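Local coordinates for protein PurR transcriptional regulator (Vibrio parahaemolyticus, PDB 3D8U) that probably binds regulatory DNA and controls transcription as a member of the LacI/PurR family, whose members commonly respond to small-molecule effectors, at residues A110-L115 with H140-A145; Q118-V123 with L182-C187; I211-L216 with P227-A232. All blocks are in the same frame, centred on the assembly; numbering follows the deposited sequence.

Contact 1: A110-L115 with H140-A145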
loop_
_atom_site.group_PDB
_atom_site.type_symbol
_atom_site.label_atom_id
_atom_site.label_comp_id
_atom_site.label_asym_id
_atom_site.label_seq_id
_atom_site.Cartn_x
_atom_site.Cartn_y
_atom_site.Cartn_z
ATOM N N ALA B 110 -7.537 -14.431 19.399
ATOM C CA ALA B 110 -7.008 -13.710 20.551
ATOM C C ALA B 110 -7.635 -12.324 20.567
ATOM O O ALA B 110 -8.128 -11.839 21.604
ATOM C CB ALA B 110 -5.525 -13.664 20.520
ATOM N N CYS B 111 -7.678 -11.724 19.386
ATOM C CA CYS B 111 -8.403 -10.500 19.196
ATOM C C CYS B 111 -9.841 -10.643 19.601
ATOM O O CYS B 111 -10.452 -9.694 20.090
ATOM C CB CYS B 111 -8.356 -10.081 17.736
ATOM S SG CYS B 111 -6.752 -9.527 17.319
ATOM N N THR B 112 -10.434 -11.802 19.372
ATOM C CA THR B 112 -11.815 -11.805 19.710
ATOM C C THR B 112 -12.094 -12.149 21.158
ATOM O O THR B 112 -13.045 -11.620 21.713
ATOM C CB THR B 112 -12.761 -12.343 18.634
ATOM O OG1 THR B 112 -13.901 -12.911 19.268
ATOM C CG2 THR B 112 -12.119 -13.334 17.725
ATOM N N ARG B 113 -11.218 -12.902 21.823
ATOM C CA ARG B 113 -11.386 -13.086 23.284
ATOM C C ARG B 113 -11.273 -11.709 23.946
ATOM O O ARG B 113 -11.925 -11.442 24.959
ATOM C CB ARG B 113 -10.325 -13.980 23.912
ATOM C CG ARG B 113 -10.270 -15.393 23.462
ATOM C CD ARG B 113 -9.464 -16.232 24.493
ATOM N NE ARG B 113 -9.119 -17.560 23.979
ATOM C CZ ARG B 113 -8.518 -18.538 24.666
ATOM N NH1 ARG B 113 -8.169 -18.395 25.955
ATOM N NH2 ARG B 113 -8.253 -19.687 24.044
ATOM N N HIS B 114 -10.448 -10.844 23.365
ATOM C CA HIS B 114 -10.240 -9.551 23.952
ATOM C C HIS B 114 -11.577 -8.822 24.126
ATOM O O HIS B 114 -11.973 -8.552 25.252
ATOM C CB HIS B 114 -9.230 -8.740 23.142
ATOM C CG HIS B 114 -9.058 -7.331 23.628
ATOM N ND1 HIS B 114 -8.889 -7.014 24.961
ATOM C CD2 HIS B 114 -9.027 -6.156 22.962
ATOM C CE1 HIS B 114 -8.774 -5.706 25.097
ATOM N NE2 HIS B 114 -8.861 -5.164 23.898
ATOM N N LEU B 115 -12.275 -8.544 23.023
ATOM C CA LEU B 115 -13.638 -7.988 23.053
ATOM C C LEU B 115 -14.529 -8.664 24.115
ATOM O O LEU B 115 -15.177 -7.999 24.934
ATOM C CB LEU B 115 -14.301 -8.162 21.690
ATOM C CG LEU B 115 -13.709 -7.381 20.499
ATOM C CD1 LEU B 115 -14.387 -7.714 19.212
ATOM C CD2 LEU B 115 -13.770 -5.896 20.688
ATOM N N HIS B 140 -12.587 -18.176 11.113
ATOM C CA HIS B 140 -12.650 -19.339 11.957
ATOM C C HIS B 140 -12.138 -18.982 13.330
ATOM O O HIS B 140 -12.731 -19.372 14.338
ATOM C CB HIS B 140 -11.793 -20.433 11.370
ATOM C CG HIS B 140 -12.454 -21.178 10.264
ATOM N ND1 HIS B 140 -11.747 -21.878 9.314
ATOM C CD2 HIS B 140 -13.759 -21.358 9.969
ATOM C CE1 HIS B 140 -12.587 -22.464 8.482
ATOM N NE2 HIS B 140 -13.816 -22.168 8.860
ATOM N N GLY B 141 -11.045 -18.229 13.375
ATOM C CA GLY B 141 -10.493 -17.830 14.648
ATOM C C GLY B 141 -11.580 -17.130 15.412
ATOM O O GLY B 141 -11.766 -17.353 16.588
ATOM N N TRP B 142 -12.332 -16.303 14.716
ATOM C CA TRP B 142 -13.313 -15.469 15.378
ATOM C C TRP B 142 -14.490 -16.312 15.823
ATOM O O TRP B 142 -15.034 -16.098 16.910
ATOM C CB TRP B 142 -13.736 -14.310 14.475
ATOM C CG TRP B 142 -15.032 -13.685 14.823
ATOM C CD1 TRP B 142 -15.285 -12.832 15.866
ATOM C CD2 TRP B 142 -16.279 -13.856 14.131
ATOM N NE1 TRP B 142 -16.625 -12.456 15.858
ATOM C CE2 TRP B 142 -17.252 -13.069 14.808
ATOM C CE3 TRP B 142 -16.675 -14.605 13.019
ATOM C CZ2 TRP B 142 -18.590 -13.018 14.409
ATOM C CZ3 TRP B 142 -18.018 -14.526 12.607
ATOM C CH2 TRP B 142 -18.953 -13.748 13.312
ATOM N N GLN B 143 -14.859 -17.289 15.002
ATOM C CA GLN B 143 -16.051 -18.112 15.268
ATOM C C GLN B 143 -15.796 -19.023 16.424
ATOM O O GLN B 143 -16.671 -19.270 17.227
ATOM C CB GLN B 143 -16.434 -18.917 14.051
ATOM C CG GLN B 143 -16.794 -18.049 12.904
ATOM C CD GLN B 143 -17.402 -18.787 11.787
ATOM O OE1 GLN B 143 -16.902 -19.816 11.361
ATOM N NE2 GLN B 143 -18.499 -18.256 11.276
ATOM N N SER B 144 -14.563 -19.489 16.528
ATOM C CA SER B 144 -14.143 -20.258 17.684
ATOM C C SER B 144 -14.411 -19.450 18.954
ATOM O O SER B 144 -15.258 -19.818 19.777
ATOM C CB SER B 144 -12.663 -20.615 17.574
ATOM O OG SER B 144 -12.362 -21.665 18.482
ATOM N N ALA B 145 -13.708 -18.332 19.086
ATOM C CA ALA B 145 -13.863 -17.455 20.242
ATOM C C ALA B 145 -15.331 -17.237 20.663
ATOM O O ALA B 145 -15.633 -17.263 21.881
ATOM C CB ALA B 145 -13.192 -16.140 19.980
#

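Contact 2: Q118-V123 with L182-C187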
loop_
_atom_site.group_PDB
_atom_site.type_symbol
_atom_site.label_atom_id
_atom_site.label_comp_id
_atom_site.label_asym_id
_atom_site.label_seq_id
_atom_site.Cartn_x
_atom_site.Cartn_y
_atom_site.Cartn_z
ATOM N N GLN B 118 -13.317 -8.138 27.537
ATOM C CA GLN B 118 -13.586 -6.734 27.732
ATOM C C GLN B 118 -15.036 -6.398 27.990
ATOM O O GLN B 118 -15.348 -5.270 28.336
ATOM C CB GLN B 118 -13.151 -5.964 26.483
ATOM C CG GLN B 118 -11.669 -5.612 26.484
ATOM C CD GLN B 118 -11.329 -4.734 27.632
ATOM O OE1 GLN B 118 -10.974 -5.219 28.702
ATOM N NE2 GLN B 118 -11.493 -3.434 27.449
ATOM N N GLY B 119 -15.935 -7.339 27.765
ATOM C CA GLY B 119 -17.345 -7.068 27.964
ATOM C C GLY B 119 -18.166 -6.851 26.712
ATOM O O GLY B 119 -19.380 -6.795 26.794
ATOM N N PHE B 120 -17.529 -6.736 25.551
ATOM C CA PHE B 120 -18.248 -6.543 24.291
ATOM C C PHE B 120 -18.647 -7.888 23.685
ATOM O O PHE B 120 -17.923 -8.505 22.892
ATOM C CB PHE B 120 -17.398 -5.737 23.328
ATOM C CG PHE B 120 -16.954 -4.409 23.880
ATOM C CD1 PHE B 120 -15.662 -4.247 24.388
ATOM C CD2 PHE B 120 -17.828 -3.330 23.919
ATOM C CE1 PHE B 120 -15.234 -3.032 24.913
ATOM C CE2 PHE B 120 -17.432 -2.125 24.451
ATOM C CZ PHE B 120 -16.118 -1.960 24.946
ATOM N N LYS B 121 -19.816 -8.359 24.058
ATOM C CA LYS B 121 -20.164 -9.722 23.727
ATOM C C LYS B 121 -20.937 -9.923 22.406
ATOM O O LYS B 121 -21.334 -11.067 22.096
ATOM C CB LYS B 121 -20.894 -10.382 24.923
ATOM C CG LYS B 121 -19.980 -10.550 26.165
ATOM C CD LYS B 121 -20.694 -11.122 27.362
ATOM C CE LYS B 121 -19.746 -12.014 28.151
ATOM N NZ LYS B 121 -20.405 -13.260 28.752
ATOM N N ASN B 122 -21.210 -8.876 21.628
ATOM C CA ASN B 122 -21.862 -9.231 20.369
ATOM C C ASN B 122 -21.298 -8.681 19.108
ATOM O O ASN B 122 -21.787 -7.719 18.540
ATOM C CB ASN B 122 -23.405 -9.330 20.402
ATOM C CG ASN B 122 -24.058 -8.090 20.848
ATOM O OD1 ASN B 122 -24.974 -8.121 21.681
ATOM N ND2 ASN B 122 -23.613 -6.965 20.299
ATOM N N VAL B 123 -20.290 -9.421 18.670
ATOM C CA VAL B 123 -19.288 -8.978 17.766
ATOM C C VAL B 123 -19.687 -9.358 16.382
ATOM O O VAL B 123 -20.126 -10.454 16.160
ATOM C CB VAL B 123 -17.968 -9.703 18.080
ATOM C CG1 VAL B 123 -16.822 -9.060 17.329
ATOM C CG2 VAL B 123 -17.693 -9.684 19.559
ATOM N N LEU B 182 -25.859 -5.300 17.803
ATOM C CA LEU B 182 -24.414 -5.341 17.478
ATOM C C LEU B 182 -23.680 -4.336 18.311
ATOM O O LEU B 182 -24.175 -3.236 18.460
ATOM C CB LEU B 182 -24.192 -4.987 16.022
ATOM C CG LEU B 182 -22.723 -4.804 15.637
ATOM C CD1 LEU B 182 -22.136 -6.136 15.253
ATOM C CD2 LEU B 182 -22.544 -3.823 14.492
ATOM N N ASN B 183 -22.521 -4.689 18.856
ATOM C CA ASN B 183 -21.780 -3.749 19.693
ATOM C C ASN B 183 -20.249 -3.856 19.700
ATOM O O ASN B 183 -19.590 -3.212 20.503
ATOM C CB ASN B 183 -22.333 -3.736 21.115
ATOM C CG ASN B 183 -21.888 -4.912 21.938
ATOM O OD1 ASN B 183 -20.911 -5.573 21.637
ATOM N ND2 ASN B 183 -22.601 -5.165 23.006
ATOM N N ALA B 184 -19.694 -4.681 18.822
ATOM C CA ALA B 184 -18.272 -4.580 18.463
ATOM C C ALA B 184 -17.988 -5.125 17.041
ATOM O O ALA B 184 -18.810 -5.875 16.470
ATOM C CB ALA B 184 -17.398 -5.269 19.495
ATOM N N LEU B 185 -16.830 -4.777 16.497
ATOM C CA LEU B 185 -16.461 -5.265 15.194
ATOM C C LEU B 185 -15.061 -5.839 15.138
ATOM O O LEU B 185 -14.126 -5.242 15.694
ATOM C CB LEU B 185 -16.525 -4.104 14.225
ATOM C CG LEU B 185 -17.536 -4.038 13.095
ATOM C CD1 LEU B 185 -18.763 -4.810 13.418
ATOM C CD2 LEU B 185 -17.856 -2.564 12.849
ATOM N N VAL B 186 -14.890 -6.974 14.463
ATOM C CA VAL B 186 -13.538 -7.446 14.146
ATOM C C VAL B 186 -13.331 -7.180 12.672
ATOM O O VAL B 186 -14.066 -7.689 11.850
ATOM C CB VAL B 186 -13.344 -8.969 14.354
ATOM C CG1 VAL B 186 -11.927 -9.373 14.003
ATOM C CG2 VAL B 186 -13.661 -9.395 15.761
ATOM N N CYS B 187 -12.333 -6.402 12.324
ATOM C CA CYS B 187 -12.044 -6.165 10.935
ATOM C C CYS B 187 -10.801 -6.907 10.494
ATOM O O CYS B 187 -9.733 -6.821 11.155
ATOM C CB CYS B 187 -11.789 -4.691 10.738
ATOM S SG CYS B 187 -13.221 -3.766 11.137
#

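Contact 3: I211-L216 with P227-A232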
loop_
_atom_site.group_PDB
_atom_site.type_symbol
_atom_site.label_atom_id
_atom_site.label_comp_id
_atom_site.label_asym_id
_atom_site.label_seq_id
_atom_site.Cartn_x
_atom_site.Cartn_y
_atom_site.Cartn_z
ATOM N N ILE B 211 -20.126 0.993 19.903
ATOM C CA ILE B 211 -19.471 -0.042 19.170
ATOM C C ILE B 211 -17.973 -0.024 19.529
ATOM O O ILE B 211 -17.329 1.052 19.561
ATOM C CB ILE B 211 -19.792 0.133 17.684
ATOM C CG1 ILE B 211 -21.192 -0.475 17.421
ATOM C CG2 ILE B 211 -18.711 -0.485 16.806
ATOM C CD1 ILE B 211 -21.876 -0.056 16.152
ATOM N N ALA B 212 -17.448 -1.195 19.882
ATOM C CA ALA B 212 -16.014 -1.341 20.037
ATOM C C ALA B 212 -15.410 -1.848 18.732
ATOM O O ALA B 212 -16.066 -2.564 17.996
ATOM C CB ALA B 212 -15.722 -2.294 21.147
ATOM N N ILE B 213 -14.166 -1.513 18.432
ATOM C CA ILE B 213 -13.595 -1.946 17.155
ATOM C C ILE B 213 -12.223 -2.588 17.339
ATOM O O ILE B 213 -11.402 -2.117 18.144
ATOM C CB ILE B 213 -13.493 -0.751 16.130
ATOM C CG1 ILE B 213 -14.880 -0.327 15.607
ATOM C CG2 ILE B 213 -12.629 -1.114 14.925
ATOM C CD1 ILE B 213 -14.899 1.033 14.864
ATOM N N ILE B 214 -11.927 -3.634 16.581
ATOM C CA ILE B 214 -10.576 -4.197 16.690
ATOM C C ILE B 214 -10.060 -4.661 15.334
ATOM O O ILE B 214 -10.754 -5.388 14.615
ATOM C CB ILE B 214 -10.517 -5.334 17.762
ATOM C CG1 ILE B 214 -9.054 -5.673 18.063
ATOM C CG2 ILE B 214 -11.419 -6.545 17.359
ATOM C CD1 ILE B 214 -8.822 -6.957 18.761
ATOM N N CYS B 215 -8.856 -4.241 14.972
ATOM C CA CYS B 215 -8.357 -4.507 13.618
ATOM C C CYS B 215 -7.404 -5.655 13.662
ATOM O O CYS B 215 -6.656 -5.794 14.616
ATOM C CB CYS B 215 -7.648 -3.292 13.054
ATOM S SG CYS B 215 -6.756 -3.612 11.509
ATOM N N LEU B 216 -7.418 -6.490 12.638
ATOM C CA LEU B 216 -6.632 -7.732 12.699
ATOM C C LEU B 216 -5.202 -7.592 12.165
ATOM O O LEU B 216 -4.420 -8.547 12.214
ATOM C CB LEU B 216 -7.368 -8.831 11.933
ATOM C CG LEU B 216 -8.057 -9.968 12.697
ATOM C CD1 LEU B 216 -8.506 -9.604 14.113
ATOM C CD2 LEU B 216 -9.227 -10.522 11.885
ATOM N N PRO B 227 -11.319 7.569 17.845
ATOM C CA PRO B 227 -10.429 7.098 18.891
ATOM C C PRO B 227 -9.446 6.144 18.240
ATOM O O PRO B 227 -9.824 5.494 17.276
ATOM C CB PRO B 227 -11.372 6.302 19.787
ATOM C CG PRO B 227 -12.672 6.906 19.595
ATOM C CD PRO B 227 -12.714 7.206 18.140
ATOM N N SER B 228 -8.208 6.078 18.722
ATOM C CA SER B 228 -7.189 5.220 18.133
ATOM C C SER B 228 -7.654 3.809 18.294
ATOM O O SER B 228 -8.386 3.510 19.240
ATOM C CB SER B 228 -5.920 5.349 18.932
ATOM O OG SER B 228 -6.213 5.117 20.293
ATOM N N LEU B 229 -7.228 2.899 17.429
ATOM C CA LEU B 229 -7.834 1.586 17.564
ATOM C C LEU B 229 -6.974 0.399 17.916
ATOM O O LEU B 229 -5.914 0.168 17.344
ATOM C CB LEU B 229 -8.784 1.265 16.392
ATOM C CG LEU B 229 -8.544 1.817 14.996
ATOM C CD1 LEU B 229 -7.193 1.313 14.515
ATOM C CD2 LEU B 229 -9.706 1.382 14.105
ATOM N N THR B 230 -7.494 -0.352 18.871
ATOM C CA THR B 230 -6.931 -1.608 19.298
ATOM C C THR B 230 -6.716 -2.500 18.099
ATOM O O THR B 230 -7.653 -2.820 17.384
ATOM C CB THR B 230 -7.901 -2.306 20.255
ATOM O OG1 THR B 230 -7.905 -1.615 21.504
ATOM C CG2 THR B 230 -7.519 -3.754 20.479
ATOM N N SER B 231 -5.490 -2.929 17.879
ATOM C CA SER B 231 -5.248 -3.846 16.806
ATOM C C SER B 231 -4.043 -4.735 17.027
ATOM O O SER B 231 -3.199 -4.503 17.904
ATOM C CB SER B 231 -4.970 -3.048 15.566
ATOM O OG SER B 231 -3.575 -3.037 15.420
ATOM N N ALA B 232 -3.954 -5.724 16.158
ATOM C CA ALA B 232 -2.896 -6.707 16.184
ATOM C C ALA B 232 -1.835 -6.256 15.235
ATOM O O ALA B 232 -2.153 -5.843 14.134
ATOM C CB ALA B 232 -3.426 -8.027 15.732
#

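Contact 1: A110-L115 with H140-A145
Thr-112 fits into the corner between Trp-142 and Ala-145, and its side chain carries most of the contact between the two helices. Its methyl group, CG2, rests on the backbone of the partner helix, 3.4 Å from Trp-142 CA, and also comes within 3.7 Å of Trp-142 CD1. The hydroxyl end lies beside the methyl of Ala-145, with OG1 3.4 Å from Ala-145 CB. This atom approaches the indole obliquely, at 3.7 Å from Trp-142 CD1, and the two side chains cross at about a right angle. The tryptophan has CG anti to its backbone N (chi1 160°), which places the pyrrole part of the indole next to the threonine. The small size of Thr-112, Gly-141 and Ala-145 matches a local axis separation of 8.3 Å, at a signed crossing angle of -37°. The segments belong to helices 104-117 and 133-148, which come before and after strand 123-128 in the sequence. They are neighbours on one face of the parallel sheet in the periplasmic-binding-protein-like fold of LacI-family regulators. On the sheet side of this corner, Trp-142 reaches Val-123 and Val-186, and its ring also meets that of Phe-125. Toward solvent the packing is looser. Arg-113 contributes little beyond its backbone, with N 4.2 Å from Ala-145 CB, while its extended side chain lies on the exposed side. There its NE makes a long, weak ion pair with Glu-148, farther along the second helix.

Contact 2: Q118-V123 with L182-C187
Asn-183 meets Asn-122 through both backbone and side chain where the loop after helix 104-117 runs into strand 123-128. The firmer hydrogen bond is from Asn-183 N to Asn-122 O, at 3.1 Å and 167° at the hydrogen, with the donor tilted out of the carbonyl plane. In the side chain of Asn-183, chi1 of 78° sets CG between the backbone N and the carbonyl carbon, and from there it crosses that of Asn-122 at about a right angle, their amide planes 32° apart. Its CB lies 3.6 Å from Asn-122 ND2, and CG continues past the same amide. At the tip, OD1 accepts a weak hydrogen bond from Asn-122 N at 3.3 Å and also approaches CB of Phe-120. The other branch, ND2, lies beside Asn-122 ND2. These two donors do not bond; Asn-122 ND2 is hydrogen-bonded to Ser-181 O instead. The pair of asparagines thus joins the two backbones just ahead of the strands. Before them, Gly-119 ends helix 104-117 in a Schellman motif, and Phe-120, at the centre of an inverse gamma turn, sets its CB 3.9 Å from Ala-184 CB. Beyond them, Val-123 CG1 packs 3.5 Å from Val-186 CG2. Strand 184-187 lies between 123-128 and 212-215 in the parallel sheet of this lobe; Val-123, Ala-184 and Val-186 meet Leu-115 of helix 104-117, whereas Leu-182 and Leu-185 pack on helix 165-178.

Contact 3: I211-L216 with P227-A232
Leu-229 begins the contact by setting CD2 3.9 Å from Ile-213 CG2, a purely apolar meeting of two obliquely placed side chains. At Thr-230 the carbonyl O accepts the Cys-215 N-H at 3.0 Å, with the donor in the carbonyl plane and 161° at the hydrogen; it also receives a CH...O contact from Ile-214 CA. On the side chain of Thr-230, chi1 of -72° sets OG1 beside the backbone N and turns the methyl CG2 anti to it, where it packs 3.4 Å from Ile-214 CG1; OG1 is hydrogen-bonded to Thr-272 OG1 and to Arg-269 N. Ser-231 forms the single bridge with Cys-215, their CB atoms 3.7 Å apart. Ala-232 N then donates to Cys-215 O at 3.1 Å, so Cys-215 is held through both its N-H and its carbonyl, and the Ala-232 methyl lies beside the Leu-216 carbonyl. The two chains run in nearly the same direction here. The segment 227-232 thus borders strand 212-215, outermost in the parallel sheet, and leads into the two-stranded antiparallel pair of 231-233 with 265-267; Thr-230 and Ile-214 also touch helix 104-117, and Leu-229 touches helix 190-203.

From the N terminus, the first lobe is passed before any contact opens, and all three contacts lie in one lobe, between residues 110 and 232. Contact 1 opens on helix 104-117 and closes on helix 133-148, looping round strand 123-128. Contact 2 opens at 118-123, before contact 1 has closed, and ends at 182-187, so the two cross; Leu-115 and Trp-142 both pack against Val-123. Contact 3 follows in series and closes a short excursion containing helix 220-223. It joins contact 2 through neighbouring strands 184-187 and 212-215, and contact 1 where Cys-111 packs on Ile-214. Together they tie one helical layer to the parallel sheet and to the segment along its edge.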